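Local coordinates for protein dihydroorotate dehydrogenase (Schistosoma mansoni, PDB 6UY4) that probably catalyses the quinone-dependent oxidation of (S)-dihydroorotate to orotate, the FMN-requiring step of de novo pyrimidine synthesis, at residues A[29-34]-A[360-365]; A[92-97]-A[142-147]; A[112-117]-A[167-172]. One frame throughout, in Å; residues are numbered along the deposited sequence.

Contact 1: A[29-34]-A[360-365]. With QLA (2-[(4-fluorophenyl)amino]-3-hydroxynaphthalene-1,4-dione), chain B.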
loop_
_atom_site.group_PDB
_atom_site.type_symbol
_atom_site.label_atom_id
_atom_site.label_comp_id
_atom_site.label_asym_id
_atom_site.label_seq_id
_atom_site.Cartn_x
_atom_site.Cartn_y
_atom_site.Cartn_z
ATOM N N HIS A 29 -1.371 8.310 -23.209
ATOM C CA HIS A 29 -0.922 7.219 -24.065
ATOM C C HIS A 29 0.573 7.287 -24.349
ATOM O O HIS A 29 1.165 6.276 -24.737
ATOM C CB HIS A 29 -1.705 7.223 -25.380
ATOM N N PHE A 30 1.193 8.456 -24.165
ATOM C CA PHE A 30 2.623 8.591 -24.427
ATOM C C PHE A 30 3.458 7.726 -23.490
ATOM O O PHE A 30 4.542 7.268 -23.868
ATOM C CB PHE A 30 3.037 10.060 -24.317
ATOM C CG PHE A 30 4.517 10.283 -24.435
ATOM C CD1 PHE A 30 5.160 10.131 -25.652
ATOM C CD2 PHE A 30 5.265 10.652 -23.329
ATOM C CE1 PHE A 30 6.523 10.337 -25.764
ATOM C CE2 PHE A 30 6.627 10.859 -23.433
ATOM C CZ PHE A 30 7.257 10.702 -24.653
ATOM N N TYR A 31 2.971 7.487 -22.274
ATOM C CA TYR A 31 3.662 6.631 -21.315
ATOM C C TYR A 31 3.317 5.158 -21.504
ATOM O O TYR A 31 4.214 4.320 -21.633
ATOM C CB TYR A 31 3.334 7.070 -19.883
ATOM C CG TYR A 31 4.012 8.354 -19.463
ATOM C CD1 TYR A 31 5.256 8.333 -18.846
ATOM C CD2 TYR A 31 3.408 9.586 -19.680
ATOM C CE1 TYR A 31 5.881 9.503 -18.459
ATOM C CE2 TYR A 31 4.027 10.760 -19.296
ATOM C CZ TYR A 31 5.263 10.712 -18.686
ATOM O OH TYR A 31 5.883 11.878 -18.303
ATOM N N LYS A 32 2.023 4.829 -21.537
ATOM C CA LYS A 32 1.608 3.434 -21.614
ATOM C C LYS A 32 2.012 2.775 -22.928
ATOM O O LYS A 32 2.146 1.547 -22.978
ATOM C CB LYS A 32 0.090 3.333 -21.419
ATOM C CG LYS A 32 -0.436 1.917 -21.228
ATOM C CD LYS A 32 -1.949 1.910 -21.065
ATOM C CE LYS A 32 -2.472 0.510 -20.790
ATOM N NZ LYS A 32 -2.151 -0.431 -21.897
ATOM N N ASP A 33 2.220 3.556 -23.988
ATOM C CA ASP A 33 2.480 3.004 -25.309
ATOM C C ASP A 33 3.862 3.320 -25.863
ATOM O O ASP A 33 4.361 2.557 -26.695
ATOM C CB ASP A 33 1.427 3.499 -26.312
ATOM C CG ASP A 33 0.019 3.073 -25.938
ATOM O OD1 ASP A 33 -0.140 1.961 -25.392
ATOM O OD2 ASP A 33 -0.926 3.848 -26.192
ATOM N N TRP A 34 4.498 4.411 -25.432
ATOM C CA TRP A 34 5.765 4.828 -26.024
ATOM C C TRP A 34 6.898 4.855 -25.010
ATOM O O TRP A 34 7.930 4.213 -25.233
ATOM C CB TRP A 34 5.603 6.201 -26.690
ATOM N N GLN A 360 1.393 2.589 -16.381
ATOM C CA GLN A 360 0.764 3.766 -16.963
ATOM C C GLN A 360 1.471 5.075 -16.637
ATOM O O GLN A 360 1.160 6.093 -17.267
ATOM C CB GLN A 360 -0.705 3.867 -16.521
ATOM C CG GLN A 360 -1.535 2.640 -16.867
ATOM C CD GLN A 360 -3.012 2.837 -16.594
ATOM O OE1 GLN A 360 -3.478 3.963 -16.424
ATOM N NE2 GLN A 360 -3.758 1.739 -16.549
ATOM N N GLY A 361 2.399 5.087 -15.686
ATOM C CA GLY A 361 3.188 6.265 -15.412
ATOM C C GLY A 361 2.483 7.284 -14.540
ATOM O O GLY A 361 1.443 7.009 -13.934
ATOM N N PRO A 362 3.051 8.487 -14.462
ATOM C CA PRO A 362 2.480 9.543 -13.608
ATOM C C PRO A 362 1.038 9.876 -13.934
ATOM O O PRO A 362 0.239 10.068 -13.003
ATOM C CB PRO A 362 3.408 10.741 -13.868
ATOM C CG PRO A 362 4.704 10.124 -14.226
ATOM C CD PRO A 362 4.377 8.863 -14.986
ATOM N N PRO A 363 0.639 9.985 -15.217
ATOM C CA PRO A 363 -0.752 10.387 -15.503
ATOM C C PRO A 363 -1.812 9.488 -14.880
ATOM O O PRO A 363 -2.975 9.907 -14.792
ATOM C CB PRO A 363 -0.823 10.350 -17.038
ATOM C CG PRO A 363 0.558 10.591 -17.480
ATOM C CD PRO A 363 1.411 9.871 -16.467
ATOM N N VAL A 364 -1.452 8.285 -14.417
ATOM C CA VAL A 364 -2.435 7.367 -13.850
ATOM C C VAL A 364 -3.134 7.967 -12.638
ATOM O O VAL A 364 -4.257 7.568 -12.312
ATOM C CB VAL A 364 -1.773 6.016 -13.488
ATOM C CG1 VAL A 364 -0.995 6.123 -12.184
ATOM C CG2 VAL A 364 -2.817 4.908 -13.403
ATOM N N ALA A 365 -2.501 8.930 -11.962
ATOM C CA ALA A 365 -3.105 9.539 -10.782
ATOM C C ALA A 365 -4.347 10.343 -11.150
ATOM O O ALA A 365 -5.431 10.120 -10.598
ATOM C CB ALA A 365 -2.078 10.416 -10.065
HETATM C C1 QLA B . 8.887 0.650 -10.517
HETATM O O1 QLA B . 8.750 1.069 -9.381
HETATM C C2 QLA B . 9.215 1.620 -11.605
HETATM O O2 QLA B . 9.420 2.874 -11.228
HETATM C C3 QLA B . 9.278 1.184 -12.950
HETATM O O3 QLA B . 9.449 -0.677 -14.434
HETATM C C4 QLA B . 8.710 3.358 -14.014
HETATM C C5 QLA B . 7.464 3.543 -13.432
HETATM C C6 QLA B . 6.836 4.776 -13.481
HETATM C C7 QLA B . 7.480 5.809 -14.103
HETATM C C8 QLA B . 8.712 5.673 -14.677
HETATM C C9 QLA B . 9.334 4.435 -14.627
HETATM C C10 QLA B . 9.243 -0.289 -13.254
HETATM C C11 QLA B . 8.924 -1.230 -12.162
HETATM C C12 QLA B . 8.789 -2.581 -12.452
HETATM C C13 QLA B . 8.484 -3.477 -11.446
HETATM C C14 QLA B . 8.312 -3.032 -10.141
HETATM C C15 QLA B . 8.445 -1.692 -9.843
HETATM C C16 QLA B . 8.749 -0.782 -10.851
HETATM F F1 QLA B . 6.867 7.023 -14.150
HETATM N N1 QLA B . 9.354 2.090 -13.947
#
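Two consecutive prolines, Pro-362 and Pro-363, present their CD atoms to the same face of the Tyr-31 ring. Both are CH-pi contacts. Pro-362 CD lies 4.2 Å from the centroid of the Tyr-31 ring, 23° off the ring normal. Pro-363 CD is equally far from the centroid, over the other half of the ring, and Pro-363 CG comes within 3.7 Å of Tyr-31 CD2. The ring of Phe-30 reaches the rim of the opposite face through CD2. Tyr-31 gets there with CG anti to its carbonyl carbon (chi1 -74°), which carries the ring off helix 29-42 toward the turn at 361-364. Tyr-31 CB rests 3.5 Å from Gln-360 O. Lys-32 adds a loose aliphatic touch on Gln-360, whose amide NE2 is hydrogen-bonded to Ser-335 O.

Gly-361 takes positive phi as helix 355-360 ends, and a type I turn then leads into helix 364-376. Gly-361 and Pro-362 also belong to the inhibitor pocket. Pro-362 CD is 3.2 Å from the inhibitor atom F1. No hydrogen bond crosses the contact. The N-terminal helix of this class 2 enzyme is therefore held against this turn by apolar and CH-pi packing, beside the fluorophenyl end of the inhibitor.

Contact 2: A[92-97]-A[142-147]; sequences FDKDGK and GFNSDG
Two loops of the TIM-barrel domain meet beside the FMN site. Segment 92-97 follows barrel strand 86-88, and segment 142-147 leads into helix 147-153. Lys-94, an FMN-binding residue, runs across the side chain of Asn-144 at about a right angle. Its CE is 3.3 Å from Asn-144 OD1, and its CD lies near the same oxygen. The lysine chain is extended as far as CE and bends only at chi4 (-64°), where NZ turns off.

Further along, Asp-95 and Asp-146 stack their carboxylates, with planes 21° apart. Asp-95 OD2 and Asp-146 OD2 are two acceptors 3.3 Å apart. This like-charge pair is probably eased by Lys-97, whose extended chain brings NZ to both acids. Both salt bridges are long: Lys-97 NZ is 3.7 Å from Asp-95 OD2, and the one to Asp-146 OD2 is similar. Arg-154 adds a weak ion pair to Asp-146 and a hydrogen bond to Asp-95 O. The backbone of Lys-97 is fixed from within its own loop. Its N donates to the syn lone pair of Asp-93 OD1 at 2.8 Å. A weak hydrogen bond also joins the loops: Asp-146 N reaches Asp-95 OD1 at 3.4 Å, with an angle of 134° at the hydrogen.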
loop_
_atom_site.group_PDB
_atom_site.type_symbol
_atom_site.label_atom_id
_atom_site.label_comp_id
_atom_site.label_asym_id
_atom_site.label_seq_id
_atom_site.Cartn_x
_atom_site.Cartn_y
_atom_site.Cartn_z
ATOM N N PHE A 92 6.165 1.807 -2.540
ATOM C CA PHE A 92 6.853 2.553 -3.587
ATOM C C PHE A 92 7.873 3.511 -2.981
ATOM O O PHE A 92 9.069 3.427 -3.276
ATOM C CB PHE A 92 5.838 3.308 -4.453
ATOM C CG PHE A 92 6.411 3.825 -5.739
ATOM C CD1 PHE A 92 6.959 5.095 -5.810
ATOM C CD2 PHE A 92 6.410 3.036 -6.878
ATOM C CE1 PHE A 92 7.491 5.571 -6.992
ATOM C CE2 PHE A 92 6.940 3.507 -8.064
ATOM C CZ PHE A 92 7.482 4.776 -8.121
ATOM N N ASP A 93 7.411 4.421 -2.127
ATOM C CA ASP A 93 8.304 5.305 -1.381
ATOM C C ASP A 93 8.572 4.685 -0.007
ATOM O O ASP A 93 8.076 5.128 1.030
ATOM C CB ASP A 93 7.703 6.699 -1.271
ATOM C CG ASP A 93 8.715 7.732 -0.826
ATOM O OD1 ASP A 93 9.920 7.404 -0.790
ATOM O OD2 ASP A 93 8.305 8.870 -0.513
ATOM N N LYS A 94 9.377 3.618 -0.029
ATOM C CA LYS A 94 9.662 2.871 1.192
ATOM C C LYS A 94 10.392 3.720 2.222
ATOM O O LYS A 94 10.224 3.509 3.428
ATOM C CB LYS A 94 10.492 1.628 0.868
ATOM C CG LYS A 94 9.802 0.606 -0.015
ATOM C CD LYS A 94 10.781 -0.480 -0.442
ATOM C CE LYS A 94 10.088 -1.597 -1.203
ATOM N NZ LYS A 94 9.106 -2.322 -0.349
ATOM N N ASP A 95 11.204 4.677 1.774
ATOM C CA ASP A 95 12.078 5.435 2.658
ATOM C C ASP A 95 11.703 6.910 2.743
ATOM O O ASP A 95 12.435 7.688 3.364
ATOM C CB ASP A 95 13.531 5.286 2.202
ATOM C CG ASP A 95 13.923 3.839 1.974
ATOM O OD1 ASP A 95 13.498 2.975 2.771
ATOM O OD2 ASP A 95 14.647 3.565 0.994
ATOM N N GLY A 96 10.589 7.312 2.141
ATOM C CA GLY A 96 10.170 8.703 2.196
ATOM C C GLY A 96 11.092 9.653 1.465
ATOM O O GLY A 96 11.298 10.786 1.919
ATOM N N LYS A 97 11.654 9.219 0.338
ATOM C CA LYS A 97 12.590 10.037 -0.420
ATOM C C LYS A 97 11.926 10.855 -1.518
ATOM O O LYS A 97 12.520 11.837 -1.981
ATOM C CB LYS A 97 13.676 9.155 -1.044
ATOM C CG LYS A 97 14.493 8.359 -0.040
ATOM C CD LYS A 97 15.501 7.469 -0.745
ATOM C CE LYS A 97 16.347 6.699 0.252
ATOM N NZ LYS A 97 17.311 5.785 -0.421
ATOM N N GLY A 142 10.437 -8.326 0.942
ATOM C CA GLY A 142 10.713 -8.723 2.307
ATOM C C GLY A 142 11.072 -7.575 3.228
ATOM O O GLY A 142 11.945 -7.719 4.091
ATOM N N PHE A 143 10.408 -6.431 3.049
ATOM C CA PHE A 143 10.562 -5.258 3.911
ATOM C C PHE A 143 12.019 -4.781 3.937
ATOM O O PHE A 143 12.754 -4.963 4.910
ATOM C CB PHE A 143 10.058 -5.546 5.331
ATOM C CG PHE A 143 8.571 -5.758 5.423
ATOM C CD1 PHE A 143 8.007 -6.284 6.575
ATOM C CD2 PHE A 143 7.738 -5.430 4.366
ATOM C CE1 PHE A 143 6.644 -6.479 6.669
ATOM C CE2 PHE A 143 6.373 -5.625 4.453
ATOM C CZ PHE A 143 5.825 -6.151 5.606
ATOM N N ASN A 144 12.416 -4.158 2.831
ATOM C CA ASN A 144 13.716 -3.502 2.737
ATOM C C ASN A 144 13.527 -2.029 3.085
ATOM O O ASN A 144 12.946 -1.267 2.306
ATOM C CB ASN A 144 14.326 -3.682 1.348
ATOM C CG ASN A 144 13.363 -3.322 0.231
ATOM O OD1 ASN A 144 12.176 -3.638 0.294
ATOM N ND2 ASN A 144 13.873 -2.652 -0.796
ATOM N N SER A 145 14.005 -1.630 4.262
ATOM C CA SER A 145 13.778 -0.285 4.766
ATOM C C SER A 145 15.076 0.277 5.326
ATOM O O SER A 145 16.007 -0.460 5.658
ATOM C CB SER A 145 12.683 -0.267 5.842
ATOM O OG SER A 145 12.347 1.060 6.206
ATOM N N ASP A 146 15.122 1.604 5.428
ATOM C CA ASP A 146 16.275 2.312 5.969
ATOM C C ASP A 146 16.201 2.506 7.479
ATOM O O ASP A 146 17.090 3.147 8.049
ATOM C CB ASP A 146 16.424 3.675 5.286
ATOM C CG ASP A 146 16.817 3.558 3.828
ATOM O OD1 ASP A 146 16.985 2.417 3.347
ATOM O OD2 ASP A 146 16.959 4.606 3.163
ATOM N N GLY A 147 15.176 1.976 8.136
ATOM C CA GLY A 147 15.029 2.103 9.570
ATOM C C GLY A 147 14.140 3.271 9.961
ATOM O O GLY A 147 13.776 4.126 9.151
#

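Contact 3: A[112-117]-A[167-172]; sequences VGTVTP and GVNLGC. With FMN (flavin mononucleotide), chain G.
Strands 112-115 and 167-170 run parallel as neighbours in the TIM-barrel sheet, their axes 4.6 Å apart and 16° from aligned. Val-112 O receives Asn-169 N at 2.7 Å, and Asn-169 O receives Val-115 N at 2.9 Å. Both bonds are fairly straight. Gly-171 N continues the pairing to Val-115 O, while Val-112 N to Gly-167 O is weak. A cis peptide bond joins Gly-113 to Thr-114. Gly-113 lies opposite Asn-169, with CA atoms 4.6 Å apart.

Val-112, Val-115, Val-168 and Leu-170 lie on the face turned to the surrounding helices. Helix 147-153 packs on the two valines of the first strand, and helix 179-190 packs on Leu-170. Asn-169 points to the opposite face, toward the flavin. Its CG is anti to the backbone N (chi1 -173°), which sets OD1 beside Thr-114 OG1. Thr-114 OG1 donates to Asn-169 OD1, though the modelled length of 2.5 Å is doubtful at this resolution. The same Thr-114 OG1 accepts from FMN N3 at 2.7 Å. The backbone N of Thr-114 also donates to FMN O4, so this residue grips two adjoining polar groups of the flavin. The amide of Asn-169 is positioned by Asn-200 and Glu-111, which accept from ND2. Asn-169 ND2 comes within 3.4 Å of FMN O2.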
loop_
_atom_site.group_PDB
_atom_site.type_symbol
_atom_site.label_atom_id
_atom_site.label_comp_id
_atom_site.label_asym_id
_atom_site.label_seq_id
_atom_site.Cartn_x
_atom_site.Cartn_y
_atom_site.Cartn_z
ATOM N N VAL A 112 4.022 6.225 2.920
ATOM C CA VAL A 112 5.427 5.879 3.094
ATOM C C VAL A 112 5.533 4.591 3.898
ATOM O O VAL A 112 4.821 4.395 4.891
ATOM C CB VAL A 112 6.180 7.033 3.781
ATOM C CG1 VAL A 112 7.647 6.680 3.973
ATOM C CG2 VAL A 112 6.036 8.315 2.979
ATOM N N GLY A 113 6.424 3.701 3.468
ATOM C CA GLY A 113 6.586 2.417 4.120
ATOM C C GLY A 113 6.784 1.298 3.121
ATOM O O GLY A 113 6.755 1.538 1.909
ATOM N N THR A 114 6.972 0.070 3.599
ATOM C CA THR A 114 6.941 -0.254 5.023
ATOM C C THR A 114 8.279 0.032 5.704
ATOM O O THR A 114 9.338 -0.322 5.185
ATOM C CB THR A 114 6.567 -1.738 5.236
ATOM O OG1 THR A 114 5.195 -1.944 4.875
ATOM C CG2 THR A 114 6.774 -2.154 6.681
ATOM N N VAL A 115 8.221 0.676 6.870
ATOM C CA VAL A 115 9.402 1.068 7.629
ATOM C C VAL A 115 9.546 0.138 8.825
ATOM O O VAL A 115 8.585 -0.076 9.575
ATOM C CB VAL A 115 9.318 2.536 8.085
ATOM C CG1 VAL A 115 10.610 2.956 8.768
ATOM C CG2 VAL A 115 9.010 3.442 6.906
ATOM N N THR A 116 10.743 -0.410 9.001
ATOM C CA THR A 116 11.113 -1.245 10.132
ATOM C C THR A 116 11.940 -0.446 11.128
ATOM O O THR A 116 12.519 0.588 10.780
ATOM C CB THR A 116 11.910 -2.465 9.653
ATOM O OG1 THR A 116 13.047 -2.031 8.897
ATOM C CG2 THR A 116 11.039 -3.368 8.789
ATOM N N PRO A 117 12.004 -0.883 12.398
ATOM C CA PRO A 117 12.808 -0.148 13.388
ATOM C C PRO A 117 14.275 -0.036 13.002
ATOM O O PRO A 117 14.814 1.073 12.907
ATOM C CB PRO A 117 12.627 -0.977 14.666
ATOM C CG PRO A 117 11.306 -1.631 14.493
ATOM C CD PRO A 117 11.203 -1.948 13.027
ATOM N N GLY A 167 0.789 9.040 5.002
ATOM C CA GLY A 167 0.675 8.003 6.006
ATOM C C GLY A 167 1.947 7.190 6.099
ATOM O O GLY A 167 2.754 7.191 5.164
ATOM N N VAL A 168 2.150 6.496 7.216
ATOM C CA VAL A 168 3.335 5.676 7.429
ATOM C C VAL A 168 2.892 4.251 7.719
ATOM O O VAL A 168 2.055 4.022 8.600
ATOM C CB VAL A 168 4.211 6.220 8.572
ATOM C CG1 VAL A 168 5.414 5.318 8.789
ATOM C CG2 VAL A 168 4.660 7.638 8.263
ATOM N N ASN A 169 3.449 3.299 6.974
ATOM C CA ASN A 169 3.157 1.883 7.147
ATOM C C ASN A 169 4.266 1.255 7.983
ATOM O O ASN A 169 5.422 1.206 7.551
ATOM C CB ASN A 169 3.037 1.183 5.794
ATOM C CG ASN A 169 2.566 -0.249 5.919
ATOM O OD1 ASN A 169 3.325 -1.133 6.316
ATOM N ND2 ASN A 169 1.307 -0.489 5.573
ATOM N N LEU A 170 3.910 0.772 9.171
ATOM C CA LEU A 170 4.890 0.270 10.124
ATOM C C LEU A 170 5.064 -1.237 9.984
ATOM O O LEU A 170 4.106 -1.965 9.712
ATOM C CB LEU A 170 4.461 0.617 11.550
ATOM C CG LEU A 170 4.094 2.086 11.756
ATOM C CD1 LEU A 170 3.436 2.291 13.107
ATOM C CD2 LEU A 170 5.324 2.965 11.618
ATOM N N GLY A 171 6.301 -1.699 10.177
ATOM C CA GLY A 171 6.613 -3.111 10.109
ATOM C C GLY A 171 7.623 -3.494 11.173
ATOM O O GLY A 171 8.072 -2.659 11.958
ATOM N N CYS A 172 7.971 -4.779 11.181
ATOM C CA CYS A 172 8.928 -5.324 12.129
ATOM C C CYS A 172 10.134 -5.891 11.391
ATOM O O CYS A 172 10.060 -6.242 10.209
ATOM C CB CYS A 172 8.292 -6.416 13.001
ATOM S SG CYS A 172 7.787 -7.892 12.094
HETATM N N1 FMN G . 2.418 -3.167 0.844
HETATM C C2 FMN G . 2.755 -2.814 2.135
HETATM O O2 FMN G . 1.878 -2.701 2.990
HETATM N N3 FMN G . 4.073 -2.585 2.471
HETATM C C4 FMN G . 5.063 -2.710 1.518
HETATM O O4 FMN G . 6.238 -2.506 1.818
HETATM C C4A FMN G . 4.728 -3.066 0.216
HETATM N N5 FMN G . 5.713 -3.193 -0.741
HETATM C C5A FMN G . 5.380 -3.542 -2.033
HETATM C C6 FMN G . 6.378 -3.666 -2.993
HETATM C C7 FMN G . 6.052 -4.021 -4.296
HETATM C C7M FMN G . 7.134 -4.155 -5.328
HETATM C C8 FMN G . 4.723 -4.251 -4.640
HETATM C C8M FMN G . 4.367 -4.634 -6.046
HETATM C C9 FMN G . 3.726 -4.128 -3.678
HETATM C C9A FMN G . 4.050 -3.772 -2.372
HETATM N N10 FMN G . 3.062 -3.644 -1.410
HETATM C C10 FMN G . 3.401 -3.294 -0.118
HETATM C "C1'" FMN G . 1.622 -3.890 -1.746
HETATM C "C2'" FMN G . 0.967 -2.615 -2.261
HETATM O "O2'" FMN G . 1.143 -1.575 -1.325
HETATM C "C3'" FMN G . -0.525 -2.823 -2.486
HETATM O "O3'" FMN G . -1.107 -3.364 -1.320
HETATM C "C4'" FMN G . -0.809 -3.747 -3.666
HETATM O "O4'" FMN G . 0.273 -3.753 -4.571
HETATM C "C5'" FMN G . -2.057 -3.253 -4.378
HETATM O "O5'" FMN G . -2.219 -3.902 -5.613
HETATM P P FMN G . -2.116 -3.031 -6.960
HETATM O O1P FMN G . -2.397 -3.940 -8.130
HETATM O O2P FMN G . -3.100 -1.886 -6.923
HETATM O O3P FMN G . -0.712 -2.495 -7.078
#

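In the fold
Contacts 2 and 3 adjoin, with centres 7 Å apart. Asp-93 O lies 3.3 Å from Gly-113 N, a probable hydrogen bond, and Ser-145 OG packs 3.3 Å from Val-115 CA. Along the chain their segments alternate, and both contacts lie on the same side of the chain's centre. Contact 3 binds FMN directly, and the Lys-94 side chain of contact 2 is about 4 Å from it. Contact 1 is more remote, its centre 24 Å from that of contact 2 and 28 Å from that of contact 3. It closes the chain loop that contains both. The inhibitor pocket joins the two regions, since Phe-92 of segment 92-97 lines it together with Gly-361 and Pro-362.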